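PDB 3CLW: conserved exported protein from Bacteroides fragilis, which probably hydrolyses O-glycosidic bonds as a TIM-barrel glycoside hydrolase of family 30, although its substrate is not known. Local coordinates for residues Y313-K318 and L336-I341; G233-L238 and A276-S281; T306-S311 and T347-S352; E320-P325 and I332-Y337. All coordinates share one frame; numbering follows the deposited sequence.

In the fold
All four contacts gather round the strand-loop-helix unit of 307-310 and 328-347 in a TIM barrel. Contact 3 lies at the strand's beginning and the helix's exit; contact 1, about 17 Å away between centres, joins the loop beyond the strand to the middle of the helix. Contact 4, centred 8 Å from contact 1, shares Tyr337 with it and is tied to it by the Arg340-Glu321 salt bridge. Contact 2, 13 Å from contact 1 and 12 Å from contact 3 between centres, bonds through His277 and Tyr279 to Glu186 and Glu312, whose places at the strand ends are consistent with the paired catalytic glutamates of family 30, so it probably borders the active site.

Contact 1 (Y313-K318 and L336-I341); sequences YCILEK and LYVARI
The aromatic ring of Tyr313 takes Ile341 over one face, the terminal CD1 lying 3.8 Å from the ring centroid in a CH-pi contact. At the edge of the same ring, Val338 CG2 comes to 4.0 Å from Tyr313 CE2. The Tyr337 ring is met at its own edge, in plane, by two oxygens, Tyr313 OH and Glu317 OE2. The two tyrosine side chains cross at about a right angle, and Tyr313 OH stands 3.3 Å from Tyr337 CE1. Tyr313 reaches the helix because CG lies opposite the backbone N (chi1 -177°), which sends the long flat ring out toward Ile341. Ile315 CD1 lies between Val338 CG2, 3.6 Å away, and Tyr337 CD1. The long arm of Ile341 puts CD1 over the Tyr313 face, while short Val338 leaves CG2 at its edge and against Ile315 CD1; Trp354 of strand 353-356 packs against both helix residues. Glu317 bends at chi2 and meets Tyr337 from the opposite direction, with carboxylate and ring planes 60° apart. Its OE2 accepts from Tyr313 OH at 2.8 Å, on the syn side and 32° out of the carboxylate plane. The Tyr313 bond, helped by a weak one from Leu316 N to OE1, limits the turning of the carboxylate. Tyr337 OH lies close on the helix side, but its 2.4 Å to Glu317 OE2 is so short that the exact length is doubtful. Hydroxyls this close would tend to favour the ionised carboxylate, and may help tie loop to helix.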
# COMPACT_ATOMS: atom_id res chain seq x y z
N TYR A 313 -2.12 2.21 -4.13
CA TYR A 313 -1.84 2.91 -5.37
C TYR A 313 -1.49 1.95 -6.51
O TYR A 313 -0.90 0.89 -6.28
CB TYR A 313 -0.67 3.90 -5.21
CG TYR A 313 -0.42 4.68 -6.48
CD1 TYR A 313 -1.36 5.63 -6.94
CD2 TYR A 313 0.72 4.42 -7.27
CE1 TYR A 313 -1.15 6.33 -8.12
CE2 TYR A 313 0.95 5.11 -8.44
CZ TYR A 313 0.02 6.06 -8.87
OH TYR A 313 0.25 6.74 -10.04
N CYS A 314 -1.84 2.34 -7.73
CA CYS A 314 -1.25 1.78 -8.97
C CYS A 314 -1.37 2.85 -10.06
O CYS A 314 -2.14 3.81 -9.90
CB CYS A 314 -1.93 0.48 -9.38
SG CYS A 314 -3.64 0.65 -9.87
N ILE A 315 -0.60 2.71 -11.15
CA ILE A 315 -0.69 3.64 -12.28
C ILE A 315 -2.06 3.52 -12.91
O ILE A 315 -2.43 2.48 -13.47
CB ILE A 315 0.36 3.38 -13.38
CG1 ILE A 315 1.78 3.33 -12.81
CG2 ILE A 315 0.24 4.43 -14.49
CD1 ILE A 315 2.30 4.62 -12.22
N LEU A 316 -2.82 4.60 -12.81
CA LEU A 316 -4.20 4.64 -13.25
C LEU A 316 -4.40 5.89 -14.07
O LEU A 316 -5.13 5.87 -15.06
CB LEU A 316 -5.12 4.68 -12.04
CG LEU A 316 -6.44 3.94 -12.08
CD1 LEU A 316 -6.22 2.49 -12.49
CD2 LEU A 316 -7.08 4.05 -10.71
N GLU A 317 -3.74 6.97 -13.67
CA GLU A 317 -3.86 8.23 -14.36
C GLU A 317 -3.02 8.28 -15.63
O GLU A 317 -2.20 7.40 -15.90
CB GLU A 317 -3.46 9.40 -13.46
CG GLU A 317 -1.98 9.43 -13.11
CD GLU A 317 -1.66 8.69 -11.82
OE1 GLU A 317 -2.29 7.64 -11.51
OE2 GLU A 317 -0.75 9.17 -11.11
N LYS A 318 -3.25 9.34 -16.38
CA LYS A 318 -2.60 9.58 -17.65
C LYS A 318 -2.06 10.99 -17.64
O LYS A 318 -2.71 11.91 -17.15
CB LYS A 318 -3.59 9.41 -18.80
CG LYS A 318 -4.18 8.02 -18.94
CD LYS A 318 -4.86 7.90 -20.29
CE LYS A 318 -5.52 6.55 -20.49
NZ LYS A 318 -4.72 5.67 -21.39
N LEU A 336 10.39 5.99 -11.56
CA LEU A 336 10.68 7.27 -10.90
C LEU A 336 9.43 8.05 -10.52
O LEU A 336 9.42 8.71 -9.50
CB LEU A 336 11.59 8.14 -11.76
CG LEU A 336 13.01 7.67 -12.06
CD1 LEU A 336 13.49 8.37 -13.31
CD2 LEU A 336 13.96 7.91 -10.90
N TYR A 337 8.37 7.98 -11.33
CA TYR A 337 7.09 8.63 -11.01
C TYR A 337 6.54 8.13 -9.66
O TYR A 337 6.07 8.93 -8.82
CB TYR A 337 6.10 8.37 -12.12
CG TYR A 337 4.73 9.03 -12.00
CD1 TYR A 337 3.66 8.35 -11.42
CD2 TYR A 337 4.49 10.31 -12.53
CE1 TYR A 337 2.42 8.91 -11.33
CE2 TYR A 337 3.22 10.90 -12.46
CZ TYR A 337 2.19 10.18 -11.85
OH TYR A 337 0.92 10.73 -11.76
N VAL A 338 6.62 6.82 -9.45
CA VAL A 338 6.09 6.21 -8.25
C VAL A 338 7.04 6.42 -7.10
O VAL A 338 6.59 6.69 -6.01
CB VAL A 338 5.77 4.70 -8.44
CG1 VAL A 338 5.22 4.11 -7.17
CG2 VAL A 338 4.76 4.50 -9.55
N ALA A 339 8.34 6.32 -7.34
CA ALA A 339 9.31 6.64 -6.30
C ALA A 339 9.10 8.07 -5.74
O ALA A 339 9.37 8.33 -4.59
CB ALA A 339 10.72 6.46 -6.78
N ARG A 340 8.64 8.98 -6.58
CA ARG A 340 8.34 10.36 -6.17
C ARG A 340 7.11 10.43 -5.26
O ARG A 340 7.11 11.14 -4.25
CB ARG A 340 8.13 11.25 -7.41
CG ARG A 340 7.66 12.67 -7.05
CD ARG A 340 7.78 13.63 -8.22
NE ARG A 340 6.77 13.34 -9.23
CZ ARG A 340 6.56 14.13 -10.28
NH1 ARG A 340 7.29 15.23 -10.44
NH2 ARG A 340 5.61 13.82 -11.15
N ILE A 341 6.07 9.66 -5.60
CA ILE A 341 4.95 9.51 -4.69
C ILE A 341 5.45 9.01 -3.34
O ILE A 341 5.08 9.57 -2.30
CB ILE A 341 3.86 8.57 -5.20
CG1 ILE A 341 3.29 9.07 -6.52
CG2 ILE A 341 2.72 8.49 -4.17
CD1 ILE A 341 2.56 8.00 -7.31

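Contact 2 (G233-L238 and A276-S281); sequences GDMKYL and AHDYWS
Gly233 and His277 face each other at the C-terminal ends of the neighbouring parallel strands 226-232 and 270-276 of the TIM barrel. Polar links run through one water, which makes four hydrogen bonds. It accepts from Met235 N and from Ser281 OG, and donates to His277 O and to Tyr279 O at 2.6 Å each, satisfying backbone groups of both loops at once. Each loop is shaped by a local turn. Asp234 OD1 accepts from Lys236 N at 3.1 Å in an Asx turn, a role for which the short aspartate chain is well made, and a type II beta turn runs from Asp278 to Ser281. Beyond the two segments, His277 hydrogen-bonds Glu186 and Glu231, Tyr279 OH bonds Glu312, and Asp278 forms a salt bridge with Arg292.

Van der Waals contacts complete the join. Gly233 O lies at the edge of the Tyr279 ring, in its plane, and comes within 3.3 Å of Tyr279 CB. Asp234 OD2 reaches the edge of the Trp280 ring and its CB. The methyl of Ala276 lets Leu238 CD1 come to 3.9 Å from Ala276 CB. The unbranched Met235 chain, extended beyond CG, passes His277 O and lies alongside Asp278, with SD 3.6 Å from Ser281 OG and CE 3.6 Å from Asp278 OD1.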
# COMPACT_ATOMS: atom_id res chain seq x y z
N GLY A 233 -10.56 6.80 -1.60
CA GLY A 233 -9.92 6.68 -2.91
C GLY A 233 -9.05 7.84 -3.35
O GLY A 233 -8.18 7.69 -4.20
N ASP A 234 -9.29 9.00 -2.74
CA ASP A 234 -8.61 10.25 -3.09
C ASP A 234 -8.34 10.96 -1.77
O ASP A 234 -9.25 11.06 -0.92
CB ASP A 234 -9.51 11.08 -4.04
CG ASP A 234 -8.78 12.29 -4.67
OD1 ASP A 234 -8.00 12.97 -3.97
OD2 ASP A 234 -9.02 12.57 -5.86
N MET A 235 -7.12 11.46 -1.60
CA MET A 235 -6.74 12.12 -0.34
C MET A 235 -7.60 13.39 -0.07
O MET A 235 -7.60 13.92 1.02
CB MET A 235 -5.24 12.46 -0.33
CG MET A 235 -4.26 11.29 -0.10
SD MET A 235 -2.59 11.60 -0.77
CE MET A 235 -1.66 10.51 0.28
N LYS A 236 -8.36 13.85 -1.07
CA LYS A 236 -9.14 15.10 -0.91
C LYS A 236 -10.29 14.89 0.06
O LYS A 236 -10.68 15.80 0.75
CB LYS A 236 -9.63 15.68 -2.24
CG LYS A 236 -10.79 14.93 -2.85
CD LYS A 236 -11.16 15.45 -4.22
CE LYS A 236 -12.22 14.54 -4.82
NZ LYS A 236 -12.78 15.05 -6.12
N TYR A 237 -10.77 13.65 0.16
CA TYR A 237 -11.81 13.28 1.11
C TYR A 237 -11.34 13.32 2.57
O TYR A 237 -12.13 13.13 3.48
CB TYR A 237 -12.37 11.92 0.75
CG TYR A 237 -13.17 11.95 -0.53
CD1 TYR A 237 -14.51 12.37 -0.53
CD2 TYR A 237 -12.59 11.57 -1.74
CE1 TYR A 237 -15.24 12.40 -1.71
CE2 TYR A 237 -13.31 11.59 -2.90
CZ TYR A 237 -14.63 12.01 -2.90
OH TYR A 237 -15.35 12.03 -4.08
N LEU A 238 -10.05 13.53 2.79
CA LEU A 238 -9.55 13.69 4.15
C LEU A 238 -9.94 15.06 4.76
O LEU A 238 -9.87 15.26 5.98
CB LEU A 238 -8.04 13.47 4.21
CG LEU A 238 -7.56 12.03 3.90
CD1 LEU A 238 -6.10 11.92 4.08
CD2 LEU A 238 -8.28 10.97 4.76
N ALA A 276 -5.39 6.51 3.50
CA ALA A 276 -5.93 6.99 2.23
C ALA A 276 -5.05 6.56 1.07
O ALA A 276 -3.87 6.22 1.26
CB ALA A 276 -6.09 8.52 2.24
N HIS A 277 -5.63 6.59 -0.13
CA HIS A 277 -4.95 6.18 -1.36
C HIS A 277 -4.38 7.37 -2.10
O HIS A 277 -4.90 8.49 -2.00
CB HIS A 277 -5.93 5.40 -2.24
CG HIS A 277 -6.54 4.22 -1.54
ND1 HIS A 277 -7.57 3.48 -2.06
CD2 HIS A 277 -6.28 3.70 -0.32
CE1 HIS A 277 -7.90 2.52 -1.21
NE2 HIS A 277 -7.11 2.61 -0.16
N ASP A 278 -3.28 7.13 -2.81
CA ASP A 278 -2.54 8.14 -3.59
C ASP A 278 -3.21 8.56 -4.90
O ASP A 278 -2.77 9.51 -5.54
CB ASP A 278 -1.17 7.60 -3.93
CG ASP A 278 -0.27 7.53 -2.74
OD1 ASP A 278 0.07 8.60 -2.18
OD2 ASP A 278 0.12 6.40 -2.38
N TYR A 279 -4.23 7.83 -5.32
CA TYR A 279 -4.87 8.09 -6.60
C TYR A 279 -5.25 9.57 -6.83
O TYR A 279 -5.66 10.24 -5.90
CB TYR A 279 -6.12 7.22 -6.74
CG TYR A 279 -5.83 5.72 -6.71
CD1 TYR A 279 -5.15 5.10 -7.78
CD2 TYR A 279 -6.25 4.93 -5.65
CE1 TYR A 279 -4.88 3.74 -7.78
CE2 TYR A 279 -5.99 3.55 -5.63
CZ TYR A 279 -5.30 2.96 -6.72
OH TYR A 279 -5.05 1.62 -6.75
N TRP A 280 -5.08 10.04 -8.07
CA TRP A 280 -5.48 11.39 -8.54
C TRP A 280 -4.81 12.57 -7.88
O TRP A 280 -5.26 13.71 -8.02
CB TRP A 280 -7.01 11.55 -8.54
CG TRP A 280 -7.69 10.32 -8.94
CD1 TRP A 280 -8.50 9.55 -8.16
CD2 TRP A 280 -7.59 9.65 -10.21
NE1 TRP A 280 -8.92 8.44 -8.86
CE2 TRP A 280 -8.38 8.47 -10.12
CE3 TRP A 280 -6.92 9.93 -11.42
CZ2 TRP A 280 -8.53 7.57 -11.20
CZ3 TRP A 280 -7.04 9.02 -12.50
CH2 TRP A 280 -7.85 7.85 -12.38
N SER A 281 -3.73 12.34 -7.16
CA SER A 281 -3.08 13.42 -6.45
C SER A 281 -1.57 13.37 -6.65
O SER A 281 -0.83 14.07 -5.97
CB SER A 281 -3.46 13.42 -4.95
OG SER A 281 -2.98 12.26 -4.26
O HOH W 1 -5.12 10.72 -3.36

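Contact 3 (T306-S311 and T347-S352); sequences TKFWAS and TLANAS
Ser352 and Phe308 carry most of this contact, with Ala351 between them. Ser352 N donates to Phe308 O at 2.6 Å, the N-H...O angle being 154°, and the donor stands nearly along the C=O axis. The same oxygen receives a CA-H...O contact from Ala351 CA at 3.3 Å. Phe308 swings its ring out opposite the backbone N (chi1 -179°) and toward the incoming chain: Ala351 CB sits at the ring edge, 3.8 Å from CD2, while Ala349 CB approaches obliquely. Methyl groups suit these places, since the backbone itself runs so near the ring. Here strand 307-310 receives the chain returning from helix 328-347 into parallel strand 353-356, the beta-alpha-beta unit from which a TIM barrel is built. Asn350, with positive phi, turns the chain out of the helix, and its O accepts from a water that also accepts from Phe308 N and donates to Ser352 OG at 2.9 Å. The serine hydroxyl bonds Glu18 O as well. The extended methylene chain of Lys307 runs past that hydroxyl, CG lying 3.7 Å from OG, and carries NZ on to salt bridges with Asp20 and Glu18. Ser352 CB meets the edge of the Trp309 ring, 3.8 Å from NE1, which bonds to Asp20.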
# COMPACT_ATOMS: atom_id res chain seq x y z
N THR A 306 -1.51 10.68 15.79
CA THR A 306 -2.11 9.78 14.82
C THR A 306 -1.19 9.61 13.64
O THR A 306 -0.65 10.57 13.12
CB THR A 306 -3.50 10.30 14.40
OG1 THR A 306 -4.30 10.37 15.58
CG2 THR A 306 -4.18 9.38 13.36
N LYS A 307 -0.98 8.36 13.25
CA LYS A 307 -0.21 8.03 12.05
C LYS A 307 -0.99 8.26 10.73
O LYS A 307 -2.22 8.35 10.70
CB LYS A 307 0.29 6.59 12.12
CG LYS A 307 1.42 6.35 13.12
CD LYS A 307 1.71 4.90 13.23
CE LYS A 307 2.96 4.67 14.05
NZ LYS A 307 3.32 3.22 14.12
N PHE A 308 -0.24 8.35 9.64
CA PHE A 308 -0.81 8.24 8.31
C PHE A 308 -0.24 7.01 7.55
O PHE A 308 0.93 6.70 7.68
CB PHE A 308 -0.56 9.53 7.51
CG PHE A 308 -1.16 9.48 6.13
CD1 PHE A 308 -2.53 9.54 5.96
CD2 PHE A 308 -0.35 9.31 5.02
CE1 PHE A 308 -3.09 9.47 4.70
CE2 PHE A 308 -0.88 9.21 3.76
CZ PHE A 308 -2.26 9.29 3.59
N TRP A 309 -1.10 6.32 6.79
CA TRP A 309 -0.71 5.24 5.87
C TRP A 309 -1.24 5.55 4.48
O TRP A 309 -2.45 5.82 4.28
CB TRP A 309 -1.28 3.88 6.31
CG TRP A 309 -0.51 3.11 7.35
CD1 TRP A 309 0.44 3.60 8.24
CD2 TRP A 309 -0.64 1.70 7.66
NE1 TRP A 309 0.90 2.58 9.04
CE2 TRP A 309 0.26 1.41 8.71
CE3 TRP A 309 -1.43 0.65 7.12
CZ2 TRP A 309 0.38 0.14 9.25
CZ3 TRP A 309 -1.31 -0.63 7.68
CH2 TRP A 309 -0.40 -0.87 8.72
N ALA A 310 -0.34 5.54 3.50
CA ALA A 310 -0.76 5.54 2.10
C ALA A 310 -1.04 4.06 1.78
O ALA A 310 -0.14 3.21 1.84
CB ALA A 310 0.33 6.19 1.20
N SER A 311 -2.30 3.72 1.56
CA SER A 311 -2.67 2.30 1.66
C SER A 311 -3.10 1.64 0.35
O SER A 311 -3.50 0.47 0.35
CB SER A 311 -3.77 2.13 2.71
OG SER A 311 -4.89 2.95 2.36
N THR A 347 7.97 11.97 3.42
CA THR A 347 8.61 13.19 3.90
C THR A 347 7.65 14.36 4.08
O THR A 347 7.92 15.23 4.87
CB THR A 347 9.77 13.63 2.98
OG1 THR A 347 9.25 13.90 1.67
CG2 THR A 347 10.84 12.56 2.88
N LEU A 348 6.56 14.41 3.32
CA LEU A 348 5.60 15.49 3.44
C LEU A 348 4.39 15.08 4.27
O LEU A 348 4.01 15.79 5.19
CB LEU A 348 5.18 16.03 2.07
CG LEU A 348 6.28 16.59 1.17
CD1 LEU A 348 5.67 17.41 0.05
CD2 LEU A 348 7.28 17.41 1.95
N ALA A 349 3.81 13.92 3.97
CA ALA A 349 2.66 13.41 4.70
C ALA A 349 3.09 12.62 5.93
O ALA A 349 2.25 12.20 6.72
CB ALA A 349 1.75 12.59 3.80
N ASN A 350 4.41 12.46 6.10
CA ASN A 350 5.01 11.68 7.19
C ASN A 350 4.40 10.29 7.34
O ASN A 350 4.14 9.83 8.47
CB ASN A 350 4.95 12.45 8.51
CG ASN A 350 6.04 13.53 8.63
OD1 ASN A 350 6.79 13.55 9.59
ND2 ASN A 350 6.10 14.40 7.66
N ALA A 351 4.15 9.61 6.21
CA ALA A 351 3.42 8.35 6.24
C ALA A 351 4.22 7.32 6.99
O ALA A 351 5.43 7.24 6.79
CB ALA A 351 3.13 7.88 4.83
N SER A 352 3.56 6.50 7.82
CA SER A 352 4.27 5.36 8.41
C SER A 352 4.30 4.08 7.57
O SER A 352 4.96 3.11 7.95
CB SER A 352 3.75 5.04 9.83
OG SER A 352 4.23 6.02 10.76
O HOH W 2 2.72 8.43 10.22

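Contact 4 (E320-P325 and I332-Y337); sequences EEITMP and INLGLY
The side chains of Ile322 and Tyr337 cross at about a right angle, with Ile322 CG2 lying over one ring face. This methyl is 3.9 Å from the ring centroid and 29° off the normal, in a CH-pi contact displaced toward CG and CD2, each 3.6 Å from Ile322 CG2. The first torsion explains this placing: CG1 takes the crowded position between backbone N and carbonyl carbon (chi1 56°), which puts CG2 opposite the carbonyl carbon and facing the helix. CD1 reaches farther out over the rim of the same face. A branched side chain suits the site because its two arms spread across one aromatic surface. On the helix side Leu334 supports the isoleucine from beside the ring, its CD2 coming to 3.6 Å from Ile322 CB. Glu321 CB nears Tyr337 obliquely, while its carboxylate leads on to Arg340 and Tyr445.

Asn333 works one helical turn before Tyr337. It points at the loop, and its CB packs against Glu321 O at 3.6 Å. Met324 crosses the Asn333 side chain at about a right angle, and its bend at chi3 brings CE to 3.6 Å from Asn333 ND2. Asn333 OD1 is held from elsewhere by Arg489. The packing is thus apolar at Ile322, Leu334 and Tyr337, with polar atoms of Glu321 and Asn333 at the margin. Here the long loop after the C-terminal end of strand 307-310, in a family 30 TIM barrel, packs back on the helix that follows it, 328-347.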
# COMPACT_ATOMS: atom_id res chain seq x y z
N GLU A 320 1.69 13.41 -19.47
CA GLU A 320 2.88 13.44 -20.33
C GLU A 320 4.10 12.71 -19.76
O GLU A 320 4.97 12.29 -20.52
CB GLU A 320 3.28 14.88 -20.66
CG GLU A 320 3.40 15.78 -19.43
CD GLU A 320 4.28 17.02 -19.66
OE1 GLU A 320 3.81 18.13 -19.31
OE2 GLU A 320 5.42 16.88 -20.18
N GLU A 321 4.19 12.60 -18.44
CA GLU A 321 5.35 11.95 -17.82
C GLU A 321 5.39 10.43 -17.99
O GLU A 321 6.47 9.84 -18.09
CB GLU A 321 5.43 12.32 -16.35
CG GLU A 321 5.87 13.73 -16.10
CD GLU A 321 6.35 13.93 -14.69
OE1 GLU A 321 5.59 14.49 -13.88
OE2 GLU A 321 7.49 13.50 -14.38
N ILE A 322 4.21 9.81 -18.07
CA ILE A 322 4.09 8.35 -17.97
C ILE A 322 3.26 7.71 -19.09
O ILE A 322 3.21 6.48 -19.19
CB ILE A 322 3.48 7.91 -16.59
CG1 ILE A 322 2.11 8.59 -16.35
CG2 ILE A 322 4.46 8.15 -15.45
CD1 ILE A 322 1.27 7.93 -15.29
N THR A 323 2.59 8.53 -19.90
CA THR A 323 1.72 8.03 -20.98
C THR A 323 2.42 8.08 -22.37
O THR A 323 2.68 9.14 -22.94
CB THR A 323 0.35 8.72 -20.92
OG1 THR A 323 -0.24 8.41 -19.66
CG2 THR A 323 -0.59 8.23 -22.02
N MET A 324 2.69 6.89 -22.90
CA MET A 324 3.77 6.68 -23.85
C MET A 324 3.68 5.26 -24.36
O MET A 324 3.26 4.35 -23.62
CB MET A 324 5.05 6.75 -23.05
CG MET A 324 6.17 7.49 -23.65
SD MET A 324 7.38 7.71 -22.35
CE MET A 324 6.62 9.02 -21.39
N PRO A 325 4.11 5.02 -25.61
CA PRO A 325 4.23 3.61 -25.98
C PRO A 325 5.29 2.93 -25.10
O PRO A 325 6.19 3.60 -24.57
CB PRO A 325 4.67 3.64 -27.45
CG PRO A 325 4.38 5.07 -27.92
CD PRO A 325 4.51 5.93 -26.71
N ILE A 332 11.47 3.14 -16.85
CA ILE A 332 12.11 3.91 -15.78
C ILE A 332 11.33 5.20 -15.38
O ILE A 332 11.43 5.68 -14.25
CB ILE A 332 13.61 4.20 -16.09
CG1 ILE A 332 14.36 4.76 -14.89
CG2 ILE A 332 13.77 5.12 -17.28
CD1 ILE A 332 14.48 3.78 -13.72
N ASN A 333 10.57 5.76 -16.32
CA ASN A 333 9.73 6.91 -16.04
C ASN A 333 8.65 6.55 -15.03
O ASN A 333 8.35 7.33 -14.11
CB ASN A 333 9.06 7.43 -17.31
CG ASN A 333 10.02 8.17 -18.24
OD1 ASN A 333 11.14 8.56 -17.89
ND2 ASN A 333 9.57 8.37 -19.47
N LEU A 334 8.06 5.37 -15.20
CA LEU A 334 7.07 4.84 -14.28
C LEU A 334 7.70 4.57 -12.91
O LEU A 334 7.14 4.98 -11.88
CB LEU A 334 6.43 3.59 -14.83
CG LEU A 334 5.52 3.78 -16.04
CD1 LEU A 334 5.24 2.42 -16.69
CD2 LEU A 334 4.24 4.48 -15.61
N GLY A 335 8.87 3.92 -12.91
CA GLY A 335 9.60 3.68 -11.68
C GLY A 335 9.92 4.94 -10.88
O GLY A 335 9.75 4.98 -9.66
N LEU A 336 10.39 5.99 -11.56
CA LEU A 336 10.68 7.27 -10.90
C LEU A 336 9.43 8.05 -10.52
O LEU A 336 9.42 8.71 -9.50
CB LEU A 336 11.59 8.14 -11.76
CG LEU A 336 13.01 7.67 -12.06
CD1 LEU A 336 13.49 8.37 -13.31
CD2 LEU A 336 13.96 7.91 -10.90
N TYR A 337 8.37 7.98 -11.33
CA TYR A 337 7.09 8.63 -11.01
C TYR A 337 6.54 8.13 -9.66
O TYR A 337 6.07 8.93 -8.82
CB TYR A 337 6.10 8.37 -12.12
CG TYR A 337 4.73 9.03 -12.00
CD1 TYR A 337 3.66 8.35 -11.42
CD2 TYR A 337 4.49 10.31 -12.53
CE1 TYR A 337 2.42 8.91 -11.33
CE2 TYR A 337 3.22 10.90 -12.46
CZ TYR A 337 2.19 10.18 -11.85
OH TYR A 337 0.92 10.73 -11.76